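Local coordinates for carbohydrate binding protein (Flavobacterium johnsoniae, PDB 3HZB) that binds calcium through a betagamma-crystallin domain and, as part of a longer protein, may also bind carbohydrate, at residues Leu31-Asn35 with Asp36-Ser40. Residues are numbered along the deposited sequence; the frame is centred on the assembly and turned at random.
Sequences LGVLN and DDISS. With CA (calcium ion), chain L; CA (calcium ion), chain M.
V33 and I38 meet across the bend of the loop that leads from helix 25-29 to strand 40-43, V33 CG1 lying 3.8 Å from I38 CD1. The contact is made by the V33 methyl that stands anti to the backbone N (chi1 178°) and the far end of the isoleucine's extended chain. Both side chains also rest on V5 of strand 3-6, so branched apolar residues suit these buried positions. Nearer the junction, L34 and D37 touch at their bases, CB to CB 3.7 Å.

No direct hydrogen bond spans the bend; waters do the bridging. One donates to L34 O and accepts from I38 N at 2.9 Å, while another accepts from L34 N and donates to D37 OD1 at 2.7 Å. D37 OD2 accepts a bond from a water that is itself a calcium ligand. D37 binds that ion through its carbonyl O, and S39 OG, which also shares a hydrogen bond with N76 OD1, adds a ligand at 2.5 Å; K7 O and D77 OD1 complete the protein's share.

Where the two segments join, N35 and D36 lie side by side, their amide and carboxylate planes 33° apart. D36 has a left-handed backbone, which aspartate tolerates well. Its OD1 reaches a second calcium ion at 2.5 Å, alongside Q53 O, K78 O and S80 OG, and OD2 receives a hydrogen bond from a water on that ion. N35 ND2 donates to S80 OG, making the asparagine a second-shell residue that positions a first-shell one. Upstream, G32 takes the positive phi (89°) of a Schellman motif after helix 25-29, where a side chain would press on L31 O. N35-S40 reads N-D-D-I-S-S, the N/D-N/D-X-X-S/T-S calcium-binding motif of the betagamma-crystallin Greek key domain, here serving two ions.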
loop_
_atom_site.group_PDB
_atom_site.type_symbol
_atom_site.label_atom_id
_atom_site.label_comp_id
_atom_site.label_asym_id
_atom_site.label_seq_id
_atom_site.Cartn_x
_atom_site.Cartn_y
_atom_site.Cartn_z
ATOM N N LEU B 31 10.005 19.256 -5.723
ATOM C CA LEU B 31 9.174 18.263 -6.401
ATOM C C LEU B 31 7.772 18.829 -6.592
ATOM O O LEU B 31 6.906 18.177 -7.175
ATOM C CB LEU B 31 9.080 16.980 -5.569
ATOM C CG LEU B 31 10.387 16.232 -5.305
ATOM C CD1 LEU B 31 10.140 15.072 -4.350
ATOM C CD2 LEU B 31 10.951 15.739 -6.630
ATOM N N GLY B 32 7.553 20.042 -6.088
ATOM C CA GLY B 32 6.249 20.677 -6.210
ATOM C C GLY B 32 5.320 20.340 -5.053
ATOM O O GLY B 32 4.166 20.780 -5.018
ATOM N N VAL B 33 5.825 19.556 -4.107
ATOM C CA VAL B 33 5.054 19.153 -2.937
ATOM C C VAL B 33 5.094 20.276 -1.905
ATOM O O VAL B 33 6.167 20.759 -1.548
ATOM C CB VAL B 33 5.629 17.855 -2.325
ATOM C CG1 VAL B 33 4.841 17.463 -1.080
ATOM C CG2 VAL B 33 5.581 16.737 -3.359
ATOM N N LEU B 34 3.921 20.681 -1.425
ATOM C CA LEU B 34 3.810 21.772 -0.461
ATOM C C LEU B 34 3.805 21.379 1.009
ATOM O O LEU B 34 3.518 20.238 1.374
ATOM C CB LEU B 34 2.542 22.580 -0.742
ATOM C CG LEU B 34 2.464 23.353 -2.060
ATOM C CD1 LEU B 34 1.016 23.742 -2.341
ATOM C CD2 LEU B 34 3.349 24.592 -1.982
ATOM N N ASN B 35 4.117 22.362 1.845
ATOM C CA ASN B 35 4.139 22.201 3.289
ATOM C C ASN B 35 2.697 22.030 3.780
ATOM O O ASN B 35 1.773 22.545 3.150
ATOM C CB ASN B 35 4.745 23.454 3.922
ATOM C CG ASN B 35 4.863 23.347 5.422
ATOM O OD1 ASN B 35 4.278 24.140 6.168
ATOM N ND2 ASN B 35 5.623 22.365 5.876
ATOM N N ASP B 36 2.509 21.304 4.885
ATOM C CA ASP B 36 1.178 21.095 5.469
ATOM C C ASP B 36 0.152 20.877 4.370
ATOM O O ASP B 36 -0.871 21.557 4.328
ATOM C CB ASP B 36 0.770 22.324 6.292
ATOM C CG ASP B 36 1.654 22.536 7.495
ATOM O OD1 ASP B 36 2.555 21.704 7.693
ATOM O OD2 ASP B 36 1.450 23.520 8.240
ATOM N N ASP B 37 0.418 19.913 3.494
ATOM C CA ASP B 37 -0.456 19.679 2.350
ATOM C C ASP B 37 -0.699 18.212 2.000
ATOM O O ASP B 37 -1.725 17.881 1.424
ATOM C CB ASP B 37 0.151 20.397 1.136
ATOM C CG ASP B 37 -0.819 20.538 -0.023
ATOM O OD1 ASP B 37 -0.439 20.177 -1.154
ATOM O OD2 ASP B 37 -1.946 21.026 0.190
ATOM N N ILE B 38 0.240 17.330 2.320
ATOM C CA ILE B 38 0.068 15.917 1.990
ATOM C C ILE B 38 -1.121 15.287 2.717
ATOM O O ILE B 38 -1.346 15.555 3.900
ATOM C CB ILE B 38 1.363 15.127 2.302
ATOM C CG1 ILE B 38 2.496 15.638 1.405
ATOM C CG2 ILE B 38 1.140 13.634 2.079
ATOM C CD1 ILE B 38 3.873 15.075 1.749
ATOM N N SER B 39 -1.886 14.458 2.003
ATOM C CA SER B 39 -3.057 13.798 2.585
ATOM C C SER B 39 -3.103 12.279 2.446
ATOM O O SER B 39 -3.818 11.611 3.188
ATOM C CB SER B 39 -4.337 14.388 2.005
ATOM O OG SER B 39 -4.556 15.670 2.543
ATOM N N SER B 40 -2.375 11.731 1.484
ATOM C CA SER B 40 -2.344 10.280 1.330
ATOM C C SER B 40 -0.999 9.867 0.753
ATOM O O SER B 40 -0.272 10.696 0.196
ATOM C CB SER B 40 -3.507 9.781 0.447
ATOM O OG SER B 40 -3.440 10.259 -0.883
HETATM CA CA CA L . -4.200 17.893 1.467
HETATM CA CA CA M . 3.951 21.147 9.730
HETATM O O HOH W 1 2.855 18.278 3.247
HETATM O O HOH W 2 1.634 18.979 -2.306
HETATM O O HOH W 3 2.841 23.596 10.554
HETATM O O HOH W 4 -4.292 20.341 0.603
HETATM O O HOH W 5 -6.443 18.392 2.755
HETATM O O HOH W 6 -6.666 17.742 0.213
HETATM O O HOH W 7 2.590 20.519 11.919
#